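Local atomic coordinates of aldehyde dehydrogenase (Burkholderia vietnamiensis, PDB entry 5KF0), a protein that probably oxidises aldehydes to carboxylic acids with a nicotinamide cofactor, as other aldehyde dehydrogenases do, and is seen here with NADPH bound. Residues A[260-266]-A[296-302]. Residues are numbered along the deposited sequence; the frame is centred on the assembly and turned at random.
Sequences GNAAAIV and VQRILVH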
ATOM      1  N   GLY A 260      13.183 -25.317  14.278  1.00 11.65           N
ATOM      2  CA  GLY A 260      13.165 -26.175  13.099  1.00 10.23           C
ATOM      3  C   GLY A 260      14.524 -26.811  12.878  1.00 11.39           C
ATOM      4  O   GLY A 260      15.455 -26.641  13.673  1.00 12.67           O
ATOM      5  N   ASN A 261      14.626 -27.562  11.779  1.00 12.42           N
ATOM      6  CA  ASN A 261      15.868 -28.230  11.382  1.00 11.83           C
ATOM      7  C   ASN A 261      16.273 -27.714  10.000  1.00 11.71           C
ATOM      8  O   ASN A 261      16.228 -28.451   9.007  1.00 12.66           O
ATOM      9  CB  ASN A 261      15.704 -29.785  11.400  1.00 11.41           C
ATOM     10  CG  ASN A 261      14.597 -30.278  10.476  1.00 11.72           C
ATOM     11  OD1 ASN A 261      13.717 -29.516  10.051  1.00 12.87           O
ATOM     12  ND2 ASN A 261      14.651 -31.568  10.143  1.00 12.20           N
ATOM     13  N   ALA A 262      16.701 -26.451   9.947  1.00 11.40           N
ATOM     14  CA  ALA A 262      16.807 -25.739   8.677  1.00 11.95           C
ATOM     15  C   ALA A 262      17.823 -26.376   7.735  1.00 13.70           C
ATOM     16  O   ALA A 262      18.881 -26.856   8.157  1.00 12.64           O
ATOM     17  CB  ALA A 262      17.174 -24.272   8.925  1.00 11.44           C
ATOM     18  N   ALA A 263      17.494 -26.357   6.441  1.00 10.78           N
ATOM     19  CA  ALA A 263      18.316 -26.937   5.388  1.00 13.49           C
ATOM     20  C   ALA A 263      18.883 -25.868   4.457  1.00 14.10           C
ATOM     21  O   ALA A 263      18.249 -24.836   4.198  1.00 11.53           O
ATOM     22  CB  ALA A 263      17.508 -27.937   4.547  1.00 12.68           C
ATOM     23  N   ALA A 264      20.069 -26.157   3.915  1.00 10.70           N
ATOM     24  CA  ALA A 264      20.652 -25.377   2.828  1.00 12.91           C
ATOM     25  C   ALA A 264      20.914 -26.297   1.645  1.00 10.63           C
ATOM     26  O   ALA A 264      21.473 -27.387   1.820  1.00 13.83           O
ATOM     27  CB  ALA A 264      21.964 -24.716   3.260  1.00 13.08           C
ATOM     28  N   ILE A 265      20.513 -25.863   0.448  1.00 10.45           N
ATOM     29  CA  ILE A 265      20.762 -26.592  -0.796  1.00 11.79           C
ATOM     30  C   ILE A 265      21.907 -25.920  -1.535  1.00 12.48           C
ATOM     31  O   ILE A 265      21.914 -24.690  -1.683  1.00 13.55           O
ATOM     32  CB  ILE A 265      19.507 -26.613  -1.686  1.00  9.85           C
ATOM     33  CG1 ILE A 265      18.401 -27.437  -1.031  1.00 13.70           C
ATOM     34  CG2 ILE A 265      19.851 -27.163  -3.081  1.00 13.02           C
ATOM     35  CD1 ILE A 265      17.052 -27.292  -1.732  1.00 13.42           C
ATOM     36  N   VAL A 266      22.865 -26.719  -2.016  1.00 11.92           N
ATOM     37  CA  VAL A 266      23.955 -26.237  -2.866  1.00 10.88           C
ATOM     38  C   VAL A 266      23.730 -26.806  -4.263  1.00 14.40           C
ATOM     39  O   VAL A 266      23.860 -28.018  -4.480  1.00 14.06           O
ATOM     40  CB  VAL A 266      25.331 -26.642  -2.323  1.00 11.02           C
ATOM     41  CG1 VAL A 266      26.436 -26.096  -3.237  1.00 14.93           C
ATOM     42  CG2 VAL A 266      25.504 -26.149  -0.873  1.00 14.37           C
ATOM     43  N   VAL A 296      21.896 -23.815  10.435  1.00 11.02           N
ATOM     44  CA  VAL A 296      21.948 -24.849   9.404  1.00 11.54           C
ATOM     45  C   VAL A 296      22.153 -26.203  10.063  1.00 12.24           C
ATOM     46  O   VAL A 296      23.188 -26.457  10.689  1.00 15.12           O
ATOM     47  CB  VAL A 296      23.057 -24.553   8.390  1.00 10.05           C
ATOM     48  CG1 VAL A 296      23.273 -25.760   7.447  1.00 13.85           C
ATOM     49  CG2 VAL A 296      22.719 -23.273   7.599  1.00 10.51           C
ATOM     50  N   GLN A 297      21.180 -27.097   9.888  1.00 11.44           N
ATOM     51  CA  GLN A 297      21.274 -28.457  10.396  1.00 14.43           C
ATOM     52  C   GLN A 297      21.466 -29.490   9.300  1.00 15.05           C
ATOM     53  O   GLN A 297      22.115 -30.508   9.535  1.00 14.55           O
ATOM     54  CB  GLN A 297      20.018 -28.804  11.208  1.00 13.67           C
ATOM     55  CG  GLN A 297      20.082 -30.142  11.973  1.00 10.68           C
ATOM     56  CD  GLN A 297      18.881 -30.310  12.898  1.00 12.04           C
ATOM     57  OE1 GLN A 297      18.402 -29.342  13.493  1.00 14.01           O
ATOM     58  NE2 GLN A 297      18.403 -31.539  13.036  1.00 13.38           N
ATOM     59  N   ARG A 298      20.937 -29.239   8.101  1.00 10.44           N
ATOM     60  CA  ARG A 298      20.981 -30.193   7.001  1.00 11.61           C
ATOM     61  C   ARG A 298      21.542 -29.485   5.780  1.00 10.95           C
ATOM     62  O   ARG A 298      21.132 -28.366   5.466  1.00 12.91           O
ATOM     63  CB  ARG A 298      19.583 -30.750   6.695  1.00 12.68           C
ATOM     64  CG  ARG A 298      18.928 -31.451   7.880  1.00 15.93           C
ATOM     65  CD  ARG A 298      17.536 -31.977   7.515  1.00 13.11           C
ATOM     66  NE  ARG A 298      16.558 -30.891   7.399  1.00 12.58           N
ATOM     67  CZ  ARG A 298      15.550 -30.871   6.536  1.00 13.51           C
ATOM     68  NH1 ARG A 298      15.381 -31.873   5.665  1.00 13.56           N
ATOM     69  NH2 ARG A 298      14.723 -29.826   6.524  1.00 14.12           N
ATOM     70  N   ILE A 299      22.482 -30.135   5.100  1.00 13.03           N
ATOM     71  CA  ILE A 299      23.159 -29.550   3.951  1.00 11.05           C
ATOM     72  C   ILE A 299      23.012 -30.521   2.786  1.00 11.73           C
ATOM     73  O   ILE A 299      23.556 -31.629   2.829  1.00 14.50           O
ATOM     74  CB  ILE A 299      24.640 -29.272   4.246  1.00 11.80           C
ATOM     75  CG1 ILE A 299      24.784 -28.311   5.439  1.00 13.63           C
ATOM     76  CG2 ILE A 299      25.326 -28.713   3.006  1.00 16.68           C
ATOM     77  CD1 ILE A 299      26.226 -28.213   5.945  1.00 14.01           C
ATOM     78  N   LEU A 300      22.291 -30.108   1.745  1.00 12.75           N
ATOM     79  CA  LEU A 300      22.028 -30.947   0.577  1.00 15.21           C
ATOM     80  C   LEU A 300      22.844 -30.412  -0.592  1.00 12.91           C
ATOM     81  O   LEU A 300      22.657 -29.262  -1.002  1.00 14.67           O
ATOM     82  CB  LEU A 300      20.532 -30.952   0.242  1.00 13.57           C
ATOM     83  CG  LEU A 300      19.611 -31.526   1.321  1.00 18.11           C
ATOM     84  CD1 LEU A 300      19.118 -30.427   2.291  1.00 24.76           C
ATOM     85  CD2 LEU A 300      18.438 -32.246   0.696  1.00 31.77           C
ATOM     86  N   VAL A 301      23.745 -31.240  -1.124  1.00 13.21           N
ATOM     87  CA  VAL A 301      24.739 -30.788  -2.094  1.00 13.92           C
ATOM     88  C   VAL A 301      24.622 -31.596  -3.381  1.00 12.97           C
ATOM     89  O   VAL A 301      24.561 -32.834  -3.345  1.00 14.66           O
ATOM     90  CB  VAL A 301      26.155 -30.898  -1.513  1.00 13.71           C
ATOM     91  CG1 VAL A 301      27.169 -30.426  -2.506  1.00 16.04           C
ATOM     92  CG2 VAL A 301      26.243 -30.105  -0.201  1.00 14.37           C
ATOM     93  N   HIS A 302      24.623 -30.898  -4.520  1.00 13.63           N
ATOM     94  CA  HIS A 302      24.533 -31.596  -5.798  1.00 12.49           C
ATOM     95  C   HIS A 302      25.702 -32.558  -5.962  1.00 14.89           C
ATOM     96  O   HIS A 302      26.848 -32.234  -5.646  1.00 15.11           O
ATOM     97  CB  HIS A 302      24.510 -30.616  -6.972  1.00 13.97           C
ATOM     98  CG  HIS A 302      24.140 -31.270  -8.270  1.00 15.37           C
ATOM     99  ND1 HIS A 302      25.074 -31.743  -9.166  1.00 15.49           N
ATOM    100  CD2 HIS A 302      22.929 -31.557  -8.803  1.00 15.72           C
ATOM    101  CE1 HIS A 302      24.454 -32.283 -10.201  1.00 17.18           C
ATOM    102  NE2 HIS A 302      23.152 -32.179 -10.006  1.00 17.88           N
TER
HETATM  103  O   HOH W   1      13.337 -27.308   8.262  1.00 14.25           O
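NE and NH2 of Arg298 both point at the carbonyl oxygen of Asn261: NE donates at 2.9 Å to Asn261 O, and NH2 gives that oxygen a longer, more bent bond. The oxygen lies in the guanidinium plane. Asn261 ND2 lies over one face of this group, the amide and guanidinium planes 16° apart, but does not hydrogen-bond NE; Ser411 OG bonds OD1 and the Tyr384 carbonyl oxygen bonds ND2, anchoring the amide. Ala263 CB sits over the opposite face, near the rim. A bend in the arginine chain at chi3 (-73°) turns the group back to this carbonyl, and the carbonyl oxygens of Arg407 and Val408 accept from NH1 and NH2 respectively, which would offset the charge of this buried group. Next along, Ala262 O takes two backbone donors, Gln297 N at 2.9 Å and Arg298 N at 3.1 Å. Regular parallel pairing follows, from Ala264 N on Arg298 O (2.9 Å) through Val266 N on Leu300 O (2.7 Å) to His302 N on Val266 O. Leu300 CD1 packs on Ala263 CB at 3.7 Å on the arginine's face of the sheet; on the other, Val266 CG2 meets Val301 CG2 at 4.1 Å. With helix 274-286 the strands form a beta-alpha-beta unit of the aldehyde dehydrogenase catalytic domain, flanked by strands 416-420 and 392-398, with helix 401-409 against the Ile265 face and helix 306-319 against the Val301 face.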